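Local coordinates for esterase (Xanthomonas oryzae pv. oryzae, PDB 3H2G), which hydrolyses ester bonds as a cell wall-degrading esterase associated with virulence of the rice pathogen, probably with an alpha/beta-hydrolase catalytic core, at residues A[68-73]-A[117-122]. Numbering follows the deposited sequence.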
# COMPACT_ATOMS: atom_id res chain seq x y z
N LEU A 68 8.14 -11.95 -7.43
CA LEU A 68 9.41 -11.68 -8.11
C LEU A 68 10.46 -12.59 -7.48
O LEU A 68 10.66 -12.57 -6.27
CB LEU A 68 9.81 -10.21 -7.94
CG LEU A 68 8.77 -9.19 -8.42
CD1 LEU A 68 9.28 -7.77 -8.19
CD2 LEU A 68 8.47 -9.42 -9.89
N ILE A 69 11.10 -13.41 -8.32
CA ILE A 69 12.10 -14.36 -7.83
C ILE A 69 13.49 -14.05 -8.36
O ILE A 69 13.70 -13.98 -9.58
CB ILE A 69 11.73 -15.80 -8.26
CG1 ILE A 69 10.29 -16.12 -7.83
CG2 ILE A 69 12.71 -16.79 -7.65
CD1 ILE A 69 9.81 -17.49 -8.27
N PRO A 70 14.47 -13.87 -7.46
CA PRO A 70 15.84 -13.58 -7.87
C PRO A 70 16.58 -14.87 -8.20
O PRO A 70 16.18 -15.95 -7.77
CB PRO A 70 16.42 -12.89 -6.64
CG PRO A 70 15.78 -13.65 -5.53
CD PRO A 70 14.33 -13.77 -5.99
N GLY A 71 17.66 -14.75 -8.97
CA GLY A 71 18.45 -15.91 -9.33
C GLY A 71 19.68 -15.45 -10.09
O GLY A 71 19.73 -14.30 -10.54
N GLY A 72 20.68 -16.32 -10.22
CA GLY A 72 21.88 -15.93 -10.95
C GLY A 72 23.16 -16.44 -10.33
O GLY A 72 23.20 -16.76 -9.14
N GLU A 73 24.22 -16.49 -11.13
CA GLU A 73 25.52 -16.97 -10.67
C GLU A 73 26.10 -16.18 -9.50
O GLU A 73 26.83 -16.73 -8.68
CB GLU A 73 26.52 -16.96 -11.84
CG GLU A 73 26.56 -15.65 -12.61
CD GLU A 73 27.62 -15.64 -13.69
OE1 GLU A 73 27.72 -16.64 -14.44
OE2 GLU A 73 28.36 -14.64 -13.79
N GLY A 117 18.42 -9.77 -4.53
CA GLY A 117 18.22 -11.01 -3.79
C GLY A 117 16.98 -11.12 -2.92
O GLY A 117 16.84 -12.08 -2.17
N TYR A 118 16.09 -10.13 -3.00
CA TYR A 118 14.87 -10.17 -2.22
C TYR A 118 13.73 -10.82 -3.00
O TYR A 118 13.45 -10.43 -4.13
CB TYR A 118 14.43 -8.76 -1.81
CG TYR A 118 15.31 -8.08 -0.79
CD1 TYR A 118 16.49 -7.44 -1.17
CD2 TYR A 118 14.96 -8.09 0.56
CE1 TYR A 118 17.29 -6.82 -0.22
CE2 TYR A 118 15.76 -7.47 1.52
CZ TYR A 118 16.93 -6.84 1.12
OH TYR A 118 17.73 -6.23 2.05
N VAL A 119 13.08 -11.82 -2.40
CA VAL A 119 11.93 -12.43 -3.05
C VAL A 119 10.82 -11.46 -2.69
O VAL A 119 10.63 -11.14 -1.52
CB VAL A 119 11.62 -13.83 -2.48
CG1 VAL A 119 10.31 -14.36 -3.05
CG2 VAL A 119 12.75 -14.79 -2.82
N VAL A 120 10.09 -10.98 -3.69
CA VAL A 120 9.03 -10.01 -3.44
C VAL A 120 7.65 -10.56 -3.77
O VAL A 120 7.42 -11.06 -4.87
CB VAL A 120 9.26 -8.71 -4.25
CG1 VAL A 120 8.19 -7.68 -3.89
CG2 VAL A 120 10.64 -8.16 -3.97
N VAL A 121 6.74 -10.46 -2.81
CA VAL A 121 5.37 -10.93 -2.99
C VAL A 121 4.40 -9.82 -2.67
O VAL A 121 4.49 -9.20 -1.61
CB VAL A 121 5.05 -12.12 -2.07
CG1 VAL A 121 3.63 -12.62 -2.36
CG2 VAL A 121 6.05 -13.24 -2.27
N GLY A 122 3.47 -9.56 -3.58
CA GLY A 122 2.48 -8.52 -3.34
C GLY A 122 1.10 -8.96 -3.77
O GLY A 122 0.94 -9.60 -4.80
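Leu68 and Val120 form an antiparallel, hydrogen-bonded pair where strand 60-71 ends beside the start of strand 119-123. Both backbone NH and both CO groups of the pair are used. Leu68 N donates to Val120 O at 2.8 Å, with an N-H...O angle of 167°. Val120 N returns a longer bond of 3.1 Å to Leu68 O and uses a lone pair of that oxygen. Leu68 O also receives a CA-H...O contact from Val119 CA at 3.5 Å. The two side chains lie side by side on one face of the sheet, with Leu68 CB 4.0 Å from Val120 CB. The Leu68 CG is anti to its carbonyl carbon (chi1 -56°), and CD1 comes against Val120 CB.

The backbone pairing does not continue to Pro70, which has no NH to give. Its ring packs on the other segment instead. Pro70 CD makes an apolar contact with Val119 CG2 at 3.7 Å, the methyl beside the backbone N of Val119. The two side chains cross at about a right angle. Pro70 CG packs against the carbonyl carbon of Gly117, 3.8 Å from Gly117 C. Gly117 has positive phi and is the C-prime residue of a Schellman motif that ends helix 108-114, so the chain turns from that helix into strand 119-123, and Pro70 packs against this turn. Tyr118 points away, and its OH is hydrogen-bonded to Asp394.

On their other sides both strands are also paired. Ile69 bonds through its backbone to Arg45 of strand 43-54, and Val119 to Pro80 and Leu82 of strand 79-85. This antiparallel step joins the N-terminal strands to the parallel part of the sheet, consistent with the mixed central sheet of an alpha/beta-hydrolase. Helix 108-114 covers Leu68, while helix 141-162 packs on Ile69 and Val119.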